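Local coordinates for putative peptidyl-arginine deiminase family protein (Campylobacter jejuni subsp. jejuni serotype O:2, PDB 6B2W) that binds agmatine and, as an agmatine deiminase, probably hydrolyses it to N-carbamoylputrescine in polyamine biosynthesis, at residues 270-275 with 321-326; 283-288 with 310-315; 104-109 with 135-140; 79-84 with 122-127. The protein carries 1 engineered substitution. One frame throughout, in Å; residues are numbered along the deposited sequence.

Contact 1 (270-275 with 321-326); sequences YANFVF and LHSSCQ. Engineered in segment 321-326: Ser323 (natural residue Cys). With AG2 (agmatine), chain C.
Asn272 and His322 meet because both turn away from their own backbone N, His322 placing CG fully anti (chi1 -170°) and Asn272 settling at chi1 -149°, off the staggered positions. The carboxamide then crosses the imidazole with the two planes 86° apart. Asn272 works through two oxygens. Its backbone O accepts His322 N at 3.0 Å, from well above the carbonyl plane, while OD1 takes Ser323 N almost straight, also at 3.0 Å. ND2 donates to Asp209 O, so the amide is fixed from both ends. The ring of His322 is held by Asp209 at ND1 and Glu15 at NE2, and its CD2 approaches Phe273 O obliquely at 3.1 Å. Beyond the ring's CD2 edge, Val274 CG2 rests on Cys325 SG at 3.8 Å. Ser323 is engineered, standing where the natural protein has cysteine, and its OG lies 3.1 Å from NH2 of agmatine and 3.8 Å from agmatine CZ. The buried amide oxygen thus pins the backbone of the residue facing the guanidinium carbon, a placement consistent with a nucleophile in the natural enzyme, as in related deiminases.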
# COMPACT_ATOMS: atom_id res chain seq x y z
N TYR A 270 5.91 3.93 -10.17
CA TYR A 270 4.55 4.41 -10.46
C TYR A 270 3.48 3.43 -9.97
O TYR A 270 2.30 3.78 -9.94
CB TYR A 270 4.38 4.69 -11.95
CG TYR A 270 5.22 5.86 -12.43
CD1 TYR A 270 4.93 7.15 -12.02
CD2 TYR A 270 6.29 5.67 -13.29
CE1 TYR A 270 5.69 8.23 -12.45
CE2 TYR A 270 7.06 6.74 -13.73
CZ TYR A 270 6.75 8.01 -13.31
OH TYR A 270 7.51 9.07 -13.75
N ALA A 271 3.89 2.22 -9.59
CA ALA A 271 2.97 1.20 -9.08
C ALA A 271 2.42 1.54 -7.70
O ALA A 271 1.41 0.96 -7.28
CB ALA A 271 3.65 -0.15 -9.04
N ASN A 272 3.07 2.46 -6.99
CA ASN A 272 2.66 2.82 -5.63
C ASN A 272 1.55 3.89 -5.62
O ASN A 272 1.63 4.86 -4.87
CB ASN A 272 3.89 3.28 -4.83
CG ASN A 272 3.78 2.97 -3.35
OD1 ASN A 272 3.55 3.85 -2.53
ND2 ASN A 272 3.95 1.71 -3.00
N PHE A 273 0.52 3.69 -6.44
CA PHE A 273 -0.66 4.56 -6.48
C PHE A 273 -1.75 4.07 -5.52
O PHE A 273 -1.63 3.00 -4.94
CB PHE A 273 -1.23 4.65 -7.91
CG PHE A 273 -1.42 3.32 -8.59
CD1 PHE A 273 -2.28 2.35 -8.07
CD2 PHE A 273 -0.77 3.04 -9.79
CE1 PHE A 273 -2.46 1.14 -8.70
CE2 PHE A 273 -0.95 1.82 -10.43
CZ PHE A 273 -1.79 0.87 -9.89
N VAL A 274 -2.82 4.85 -5.37
CA VAL A 274 -3.91 4.46 -4.48
C VAL A 274 -5.30 4.85 -5.00
O VAL A 274 -5.54 6.00 -5.38
CB VAL A 274 -3.72 5.03 -3.05
CG1 VAL A 274 -3.48 6.53 -3.09
CG2 VAL A 274 -4.92 4.69 -2.17
N PHE A 275 -6.20 3.87 -5.00
CA PHE A 275 -7.59 4.11 -5.36
C PHE A 275 -8.31 4.76 -4.19
O PHE A 275 -8.15 4.35 -3.04
CB PHE A 275 -8.31 2.81 -5.71
CG PHE A 275 -7.96 2.24 -7.05
CD1 PHE A 275 -6.90 1.36 -7.19
CD2 PHE A 275 -8.72 2.56 -8.17
CE1 PHE A 275 -6.59 0.83 -8.43
CE2 PHE A 275 -8.41 2.03 -9.41
CZ PHE A 275 -7.35 1.16 -9.54
N LEU A 321 3.26 6.96 -2.24
CA LEU A 321 1.90 7.34 -1.81
C LEU A 321 1.11 6.19 -1.21
O LEU A 321 0.54 6.34 -0.13
CB LEU A 321 1.11 7.95 -2.97
CG LEU A 321 1.65 9.26 -3.58
CD1 LEU A 321 0.72 9.73 -4.68
CD2 LEU A 321 1.80 10.34 -2.52
N HIS A 322 1.08 5.06 -1.91
CA HIS A 322 0.34 3.88 -1.43
C HIS A 322 0.86 3.41 -0.08
O HIS A 322 0.08 3.12 0.83
CB HIS A 322 0.44 2.75 -2.45
CG HIS A 322 -0.48 1.60 -2.17
ND1 HIS A 322 -0.01 0.38 -1.75
CD2 HIS A 322 -1.82 1.49 -2.25
CE1 HIS A 322 -1.04 -0.45 -1.58
NE2 HIS A 322 -2.15 0.21 -1.88
N SER A 323 2.18 3.34 0.04
CA SER A 323 2.85 3.06 1.31
C SER A 323 2.41 3.96 2.48
O SER A 323 2.39 3.53 3.63
CB SER A 323 4.35 3.24 1.12
OG SER A 323 4.85 2.41 0.08
N SER A 324 2.07 5.21 2.18
CA SER A 324 1.75 6.20 3.20
C SER A 324 0.26 6.31 3.52
O SER A 324 -0.16 7.29 4.13
CB SER A 324 2.26 7.57 2.76
OG SER A 324 3.64 7.51 2.45
N CYS A 325 -0.54 5.32 3.13
CA CYS A 325 -1.97 5.36 3.45
C CYS A 325 -2.60 3.97 3.56
O CYS A 325 -2.00 2.97 3.16
CB CYS A 325 -2.71 6.20 2.41
SG CYS A 325 -2.64 5.56 0.72
N GLN A 326 -3.80 3.93 4.13
CA GLN A 326 -4.57 2.70 4.28
C GLN A 326 -6.05 2.97 4.06
O GLN A 326 -6.59 3.96 4.55
CB GLN A 326 -4.35 2.08 5.67
CG GLN A 326 -5.10 0.78 5.93
CD GLN A 326 -4.82 -0.30 4.88
OE1 GLN A 326 -5.32 -0.23 3.76
NE2 GLN A 326 -4.01 -1.30 5.25
N AG2 C . 11.85 3.57 6.75
CA AG2 C . 11.90 2.64 5.62
CB AG2 C . 10.51 2.08 5.30
CG AG2 C . 10.23 2.14 3.79
CD AG2 C . 8.73 2.03 3.54
NE AG2 C . 8.42 0.79 2.81
CZ AG2 C . 7.18 0.45 2.42
NH1 AG2 C . 6.97 -0.68 1.75
NH2 AG2 C . 6.13 1.22 2.70

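Contact 2 (283-288 with 310-315); sequences PFYKDK and DARVFL
Lys286 crosses one face of the Arg312 guanidinium obliquely, its CD above the centre of the group, 3.2 Å from Arg312 NH2. The edge of the same guanidinium is taken by Asp310 in a flat, side-on pair of bonds: Arg312 NE reaches Asp310 OD1 at 3.0 Å and Arg312 NH2 reaches Asp310 OD2 at 2.7 Å, each on a syn lone pair. A bend in the arginine chain at chi3 (-65°) brings these two nitrogens edge-on to the carboxylate. OD1 also accepts the backbone N of Arg312, closing an Asx turn where strand 305-310 ends. That turn follows the parallel bridge between Phe284 and Asp310, secured by Ala311 N bonding to Phe284 O at 2.9 Å. On the buried side, Tyr285 and Leu315 cross at about a right angle, and Leu315 CD1 sits obliquely against the ring, 3.4 Å from Tyr285 CE1. Tyr285 OH bonds Thr269 O and Ser320 OG, which fixes the ring's far end. Pro283 CB and Ala311 CB meet nearby at 3.6 Å. Lys286 NZ stops 4.6 Å from Asp310 OD2, short of a salt bridge. The carboxylate, with three N-H donors from one arginine, probably offsets much of the positive charge that Lys286 and Arg312 bring together at this partly exposed strand end.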
# COMPACT_ATOMS: atom_id res chain seq x y z
N PRO A 283 1.60 8.56 -8.03
CA PRO A 283 2.80 9.29 -7.66
C PRO A 283 3.49 9.89 -8.88
O PRO A 283 3.67 9.19 -9.88
CB PRO A 283 3.67 8.22 -7.01
CG PRO A 283 3.27 6.95 -7.67
CD PRO A 283 1.82 7.10 -8.03
N PHE A 284 3.84 11.17 -8.79
CA PHE A 284 4.56 11.88 -9.86
C PHE A 284 5.96 12.20 -9.35
O PHE A 284 6.12 12.64 -8.21
CB PHE A 284 3.82 13.17 -10.23
CG PHE A 284 2.87 13.04 -11.40
CD1 PHE A 284 2.28 11.82 -11.74
CD2 PHE A 284 2.53 14.17 -12.14
CE1 PHE A 284 1.41 11.73 -12.81
CE2 PHE A 284 1.66 14.08 -13.21
CZ PHE A 284 1.10 12.87 -13.55
N TYR A 285 6.96 11.96 -10.20
CA TYR A 285 8.37 12.16 -9.83
C TYR A 285 9.06 13.22 -10.70
O TYR A 285 10.28 13.33 -10.70
CB TYR A 285 9.11 10.82 -9.91
CG TYR A 285 8.48 9.74 -9.06
CD1 TYR A 285 8.63 9.73 -7.68
CD2 TYR A 285 7.70 8.74 -9.64
CE1 TYR A 285 8.04 8.76 -6.89
CE2 TYR A 285 7.11 7.75 -8.86
CZ TYR A 285 7.28 7.77 -7.49
OH TYR A 285 6.70 6.79 -6.70
N LYS A 286 8.26 14.01 -11.41
CA LYS A 286 8.77 15.01 -12.34
C LYS A 286 9.78 14.41 -13.34
O LYS A 286 10.87 14.93 -13.56
CB LYS A 286 9.31 16.22 -11.58
CG LYS A 286 8.21 17.25 -11.29
CD LYS A 286 8.46 18.02 -10.01
CE LYS A 286 7.76 19.38 -10.03
NZ LYS A 286 6.37 19.35 -10.57
N ASP A 287 9.36 13.29 -13.91
CA ASP A 287 10.01 12.65 -15.04
C ASP A 287 9.00 12.75 -16.19
O ASP A 287 7.81 12.99 -15.95
CB ASP A 287 10.32 11.19 -14.68
CG ASP A 287 11.02 10.43 -15.79
OD1 ASP A 287 10.34 9.98 -16.73
OD2 ASP A 287 12.26 10.23 -15.69
N LYS A 288 9.46 12.58 -17.43
CA LYS A 288 8.55 12.60 -18.58
C LYS A 288 7.51 11.47 -18.51
O LYS A 288 6.44 11.57 -19.10
CB LYS A 288 9.33 12.51 -19.89
CG LYS A 288 9.99 11.17 -20.15
CD LYS A 288 9.95 10.78 -21.62
CE LYS A 288 10.31 9.32 -21.83
NZ LYS A 288 11.61 8.96 -21.18
N ASP A 310 2.84 14.99 -6.45
CA ASP A 310 4.29 14.99 -6.34
C ASP A 310 4.71 14.12 -5.16
O ASP A 310 4.31 14.38 -4.02
CB ASP A 310 4.80 16.43 -6.16
CG ASP A 310 6.32 16.54 -6.25
OD1 ASP A 310 7.04 15.51 -6.24
OD2 ASP A 310 6.81 17.69 -6.33
N ALA A 311 5.50 13.09 -5.44
CA ALA A 311 5.85 12.07 -4.46
C ALA A 311 7.36 11.93 -4.22
O ALA A 311 7.80 10.95 -3.62
CB ALA A 311 5.27 10.73 -4.90
N ARG A 312 8.15 12.90 -4.68
CA ARG A 312 9.61 12.80 -4.59
C ARG A 312 10.15 12.73 -3.16
O ARG A 312 11.09 11.98 -2.89
CB ARG A 312 10.26 13.96 -5.33
CG ARG A 312 10.16 13.86 -6.85
CD ARG A 312 10.67 15.12 -7.51
NE ARG A 312 9.83 16.27 -7.18
CZ ARG A 312 10.21 17.54 -7.24
NH1 ARG A 312 11.44 17.87 -7.61
NH2 ARG A 312 9.34 18.50 -6.92
N VAL A 313 9.57 13.52 -2.25
CA VAL A 313 10.07 13.60 -0.87
C VAL A 313 9.82 12.30 -0.11
O VAL A 313 10.62 11.91 0.74
CB VAL A 313 9.45 14.78 -0.09
CG1 VAL A 313 9.98 14.83 1.33
CG2 VAL A 313 9.75 16.10 -0.79
N PHE A 314 8.71 11.63 -0.43
CA PHE A 314 8.37 10.33 0.17
C PHE A 314 9.50 9.32 -0.02
O PHE A 314 9.77 8.51 0.87
CB PHE A 314 7.09 9.76 -0.45
CG PHE A 314 5.83 10.46 -0.01
CD1 PHE A 314 5.38 11.60 -0.66
CD2 PHE A 314 5.09 9.96 1.05
CE1 PHE A 314 4.22 12.23 -0.26
CE2 PHE A 314 3.93 10.58 1.45
CZ PHE A 314 3.49 11.72 0.80
N LEU A 315 10.15 9.37 -1.18
CA LEU A 315 11.18 8.40 -1.55
C LEU A 315 12.44 8.45 -0.68
O LEU A 315 13.22 7.50 -0.67
CB LEU A 315 11.58 8.57 -3.01
CG LEU A 315 10.50 8.46 -4.10
CD1 LEU A 315 11.14 8.70 -5.46
CD2 LEU A 315 9.83 7.09 -4.07

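Contact 3 (104-109 with 135-140); sequences ALDFTF and EELKKV. With K (potassium ion), chain D.
Strands 104-108 and 138-140 run parallel, about 30° apart in direction and 4.7 Å between axes, stitched by Lys138 N to Ala104 O (3.1 Å), Asp106 N to Lys138 O (2.8 Å) and Val140 N to Asp106 O (3.2 Å). Asp106 and Lys139 project side by side from one face. With CG anti to its backbone N (chi1 -173°), Asp106 carries its carboxylate out between two cations: OD1 binds the potassium ion at 2.6 Å, and OD2 meets Lys139 NZ at 2.8 Å through its anti lone pair. Lys139 curls in to do this, its chain bent at chi2 and chi4. The carbonyl O of Phe107 joins the ion's shell, also at 2.6 Å, and Asn122 supplies further oxygens, while Asn125 ND2 gives Asp106 OD1 a hydrogen bond. The chain between the strands passes through helices before 138-141 pairs beside 101-108, so this is a beta-alpha-beta crossover, in a protein of the GME (pentein) superfamily. Helix 124-131 covers the Asp106 side, where Leu137 packs against Ala104 and the CB of Asp106. On the other face, Leu105 lies alongside the aliphatic part of Lys138, whose NZ goes on to a salt bridge with Glu98, and Phe107 CE1 touches Val140 CG1 at 3.5 Å. Helix 175-186 covers Leu105 and Phe107 there. Beside Ala104, where 135-137 leads into the second strand, a water bridges Ala104 N to Glu135 OE2 and Glu136 O; OE1 of the same carboxylate forms a salt bridge with Arg328.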
# COMPACT_ATOMS: atom_id res chain seq x y z
N ALA A 104 -12.17 -6.00 10.33
CA ALA A 104 -10.80 -5.54 10.15
C ALA A 104 -9.82 -6.50 10.79
O ALA A 104 -10.02 -6.93 11.93
CB ALA A 104 -10.63 -4.15 10.73
N LEU A 105 -8.75 -6.84 10.07
CA LEU A 105 -7.71 -7.73 10.59
C LEU A 105 -6.51 -6.95 11.10
O LEU A 105 -6.11 -5.95 10.50
CB LEU A 105 -7.27 -8.72 9.51
CG LEU A 105 -8.36 -9.55 8.83
CD1 LEU A 105 -7.73 -10.61 7.93
CD2 LEU A 105 -9.28 -10.21 9.85
N ASP A 106 -5.94 -7.42 12.22
CA ASP A 106 -4.81 -6.77 12.88
C ASP A 106 -3.61 -7.72 12.92
O ASP A 106 -3.40 -8.43 13.91
CB ASP A 106 -5.22 -6.34 14.30
CG ASP A 106 -4.16 -5.50 15.01
OD1 ASP A 106 -3.37 -4.81 14.32
OD2 ASP A 106 -4.11 -5.53 16.26
N PHE A 107 -2.85 -7.74 11.83
CA PHE A 107 -1.63 -8.54 11.74
C PHE A 107 -0.53 -7.91 12.57
O PHE A 107 -0.54 -6.70 12.82
CB PHE A 107 -1.16 -8.65 10.29
CG PHE A 107 -2.09 -9.42 9.41
CD1 PHE A 107 -2.01 -10.81 9.34
CD2 PHE A 107 -3.06 -8.77 8.66
CE1 PHE A 107 -2.87 -11.53 8.53
CE2 PHE A 107 -3.92 -9.49 7.85
CZ PHE A 107 -3.82 -10.87 7.78
N THR A 108 0.44 -8.73 12.97
CA THR A 108 1.62 -8.24 13.68
C THR A 108 2.56 -7.54 12.70
O THR A 108 2.74 -8.00 11.56
CB THR A 108 2.35 -9.39 14.41
OG1 THR A 108 1.41 -10.10 15.23
CG2 THR A 108 3.46 -8.85 15.30
N PHE A 109 3.16 -6.43 13.14
CA PHE A 109 4.08 -5.64 12.33
C PHE A 109 5.41 -5.48 13.07
O PHE A 109 5.44 -4.99 14.19
CB PHE A 109 3.45 -4.27 12.05
CG PHE A 109 4.41 -3.25 11.51
CD1 PHE A 109 4.73 -3.22 10.16
CD2 PHE A 109 4.98 -2.30 12.35
CE1 PHE A 109 5.61 -2.27 9.66
CE2 PHE A 109 5.86 -1.35 11.86
CZ PHE A 109 6.17 -1.33 10.51
N GLU A 135 -15.14 -0.73 17.81
CA GLU A 135 -15.43 -1.83 16.90
C GLU A 135 -14.42 -2.93 17.16
O GLU A 135 -13.23 -2.66 17.32
CB GLU A 135 -15.32 -1.30 15.46
CG GLU A 135 -15.24 -2.35 14.36
CD GLU A 135 -15.09 -1.72 12.98
OE1 GLU A 135 -15.75 -0.70 12.71
OE2 GLU A 135 -14.31 -2.26 12.16
N GLU A 136 -14.89 -4.17 17.22
CA GLU A 136 -14.03 -5.31 17.53
C GLU A 136 -13.00 -5.48 16.41
O GLU A 136 -13.26 -5.13 15.26
CB GLU A 136 -14.85 -6.59 17.72
CG GLU A 136 -14.31 -7.54 18.78
CD GLU A 136 -14.91 -7.29 20.16
OE1 GLU A 136 -16.15 -7.39 20.29
OE2 GLU A 136 -14.15 -7.00 21.10
N LEU A 137 -11.84 -6.02 16.76
CA LEU A 137 -10.71 -6.11 15.86
C LEU A 137 -10.14 -7.52 15.94
O LEU A 137 -9.88 -8.01 17.03
CB LEU A 137 -9.67 -5.07 16.29
CG LEU A 137 -8.42 -4.83 15.45
CD1 LEU A 137 -8.76 -4.31 14.06
CD2 LEU A 137 -7.50 -3.86 16.17
N LYS A 138 -9.98 -8.17 14.79
CA LYS A 138 -9.50 -9.56 14.78
C LYS A 138 -7.97 -9.62 14.81
O LYS A 138 -7.31 -9.29 13.82
CB LYS A 138 -10.03 -10.31 13.56
CG LYS A 138 -9.96 -11.83 13.71
CD LYS A 138 -10.25 -12.56 12.41
CE LYS A 138 -11.72 -12.50 12.02
NZ LYS A 138 -12.51 -13.56 12.70
N LYS A 139 -7.41 -10.04 15.95
CA LYS A 139 -5.98 -10.27 16.07
C LYS A 139 -5.60 -11.50 15.26
O LYS A 139 -6.22 -12.56 15.42
CB LYS A 139 -5.58 -10.49 17.53
CG LYS A 139 -5.72 -9.26 18.41
CD LYS A 139 -4.57 -8.28 18.19
CE LYS A 139 -4.77 -6.99 18.97
NZ LYS A 139 -5.86 -6.15 18.41
N VAL A 140 -4.61 -11.36 14.39
CA VAL A 140 -4.07 -12.48 13.64
C VAL A 140 -2.61 -12.63 14.00
O VAL A 140 -1.81 -11.70 13.82
CB VAL A 140 -4.24 -12.29 12.12
CG1 VAL A 140 -3.68 -13.48 11.35
CG2 VAL A 140 -5.71 -12.11 11.78
K K D . -0.74 -4.62 14.38
O HOH W 1 -13.56 -5.13 12.61
O HOH W 2 -1.35 -1.34 14.42

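Contact 4 (79-84 with 122-127); sequences FKCDTN and NAVNSK. With K (potassium ion), chain D.
The first turn of helix 124-131 packs on the chain leaving the edge strand 76-80, with Cys81 set against Val124 and Lys127. The cysteine holds SG anti to its backbone N (chi1 -176°), which sends the sulfur across to the helix, where it lies 4.0 Å from Val124 CG2 and 3.9 Å from Lys127 CD. These two residues sit three apart and so present neighbouring side chains along one flank. The same methyl, Val124 CG2, also touches Asp82 O at 3.8 Å. At the strand end, Phe79 brings ring atom CZ obliquely to within 3.7 Å of Lys127 O, and Phe79 also touches Leu128 and Glu131 of the helix. The fold element is a helix laid against the margin of a sheet: Phe79 and Cys81 bond through their backbones to the inner strand 56-61, and the helix lies on the side chains that these two residues turn toward it. No direct hydrogen bond joins the two segments. Instead, the extended Lys127 chain reaches a water that accepts Asp82 N at 2.9 Å and, weakly, Lys127 NZ. Asp82 also has a weak salt bridge with Lys80. On the far flank of the helix start, Asn122 chelates the potassium ion with both its carbonyl O (3.2 Å) and its OD1 (3.0 Å), adding to the shell begun by strand 101-108. A second, rather distant water in the ion's shell accepts the backbone N of Asn125, linking the metal site to the opening turn.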
# COMPACT_ATOMS: atom_id res chain seq x y z
N PHE A 79 -6.92 11.94 14.92
CA PHE A 79 -6.89 10.99 16.02
C PHE A 79 -5.52 10.97 16.69
O PHE A 79 -4.51 10.75 16.02
CB PHE A 79 -7.24 9.59 15.53
CG PHE A 79 -7.29 8.56 16.63
CD1 PHE A 79 -8.37 8.51 17.50
CD2 PHE A 79 -6.26 7.64 16.80
CE1 PHE A 79 -8.43 7.57 18.52
CE2 PHE A 79 -6.31 6.70 17.81
CZ PHE A 79 -7.39 6.66 18.67
N LYS A 80 -5.49 11.18 18.00
CA LYS A 80 -4.24 11.24 18.74
C LYS A 80 -3.73 9.83 19.08
O LYS A 80 -4.43 9.05 19.73
CB LYS A 80 -4.41 12.05 20.04
CG LYS A 80 -3.35 13.12 20.26
CD LYS A 80 -2.64 12.98 21.61
CE LYS A 80 -1.38 12.13 21.51
NZ LYS A 80 -1.58 10.70 21.86
N CYS A 81 -2.52 9.51 18.62
CA CYS A 81 -1.89 8.22 18.92
C CYS A 81 -0.39 8.29 18.66
O CYS A 81 0.05 8.96 17.72
CB CYS A 81 -2.51 7.11 18.07
SG CYS A 81 -1.88 5.45 18.44
N ASP A 82 0.39 7.59 19.48
CA ASP A 82 1.85 7.57 19.34
C ASP A 82 2.28 6.61 18.24
O ASP A 82 1.69 5.54 18.07
CB ASP A 82 2.52 7.19 20.66
CG ASP A 82 2.39 8.27 21.72
OD1 ASP A 82 1.53 9.17 21.57
OD2 ASP A 82 3.15 8.22 22.71
N THR A 83 3.31 7.01 17.50
CA THR A 83 3.74 6.30 16.29
C THR A 83 5.26 6.30 16.17
O THR A 83 5.92 7.28 16.52
CB THR A 83 3.20 7.00 15.03
OG1 THR A 83 3.81 8.30 14.90
CG2 THR A 83 1.69 7.15 15.08
N ASN A 84 5.81 5.20 15.67
CA ASN A 84 7.22 5.13 15.30
C ASN A 84 7.46 5.82 13.96
O ASN A 84 8.38 6.62 13.82
CB ASN A 84 7.70 3.68 15.18
CG ASN A 84 7.65 2.94 16.50
OD1 ASN A 84 6.93 1.95 16.64
ND2 ASN A 84 8.42 3.41 17.48
N ASN A 122 2.71 -0.89 16.00
CA ASN A 122 1.98 -2.14 16.22
C ASN A 122 0.70 -1.94 17.05
O ASN A 122 -0.29 -2.65 16.85
CB ASN A 122 2.89 -3.18 16.89
CG ASN A 122 2.42 -4.62 16.67
OD1 ASN A 122 2.03 -4.99 15.56
ND2 ASN A 122 2.47 -5.43 17.72
N ALA A 123 0.72 -0.96 17.95
CA ALA A 123 -0.39 -0.71 18.87
C ALA A 123 -1.38 0.35 18.38
O ALA A 123 -2.33 0.68 19.09
CB ALA A 123 0.15 -0.30 20.23
N VAL A 124 -1.18 0.87 17.17
CA VAL A 124 -2.07 1.90 16.62
C VAL A 124 -3.48 1.35 16.36
O VAL A 124 -4.47 2.01 16.66
CB VAL A 124 -1.50 2.52 15.32
CG1 VAL A 124 -2.49 3.48 14.68
CG2 VAL A 124 -0.20 3.25 15.62
N ASN A 125 -3.56 0.14 15.81
CA ASN A 125 -4.85 -0.48 15.48
C ASN A 125 -5.72 -0.76 16.70
O ASN A 125 -6.92 -0.48 16.69
CB ASN A 125 -4.64 -1.77 14.68
CG ASN A 125 -4.22 -1.51 13.24
OD1 ASN A 125 -4.48 -0.44 12.69
ND2 ASN A 125 -3.58 -2.50 12.63
N SER A 126 -5.13 -1.33 17.75
CA SER A 126 -5.85 -1.59 19.00
C SER A 126 -6.51 -0.32 19.53
O SER A 126 -7.70 -0.30 19.82
CB SER A 126 -4.91 -2.14 20.07
OG SER A 126 -4.48 -3.45 19.74
N LYS A 127 -5.71 0.75 19.63
CA LYS A 127 -6.17 2.02 20.20
C LYS A 127 -7.19 2.71 19.31
O LYS A 127 -8.18 3.25 19.80
CB LYS A 127 -4.98 2.95 20.45
CG LYS A 127 -3.98 2.44 21.48
CD LYS A 127 -2.76 3.34 21.56
CE LYS A 127 -1.55 2.60 22.10
NZ LYS A 127 -0.28 3.35 21.84
K K D . -0.74 -4.62 14.38
O HOH W 3 -1.05 6.69 21.89
O HOH W 2 -1.35 -1.34 14.42

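From the N terminus, 79-84 comes first, then 104-109; contact 4 closes at 122-127 before contact 3 closes at 135-140, so the two loops cross. They touch and share the potassium ion and one of its waters, with helix 124-131 wedged between the sheet holding strand 76-80 and the sheet holding strands 101-108 and 138-141. Much later, 270-275 opens contact 1. Contact 2, from 283-288 to 310-315, is nested inside that loop, which 321-326 closes. Contacts 1 and 2 share the three-stranded sheet 274-276, 279-284 and 305-310. Contacts 2 and 3 lie on opposite sides of the chain's centre, their own centres about 32 Å apart.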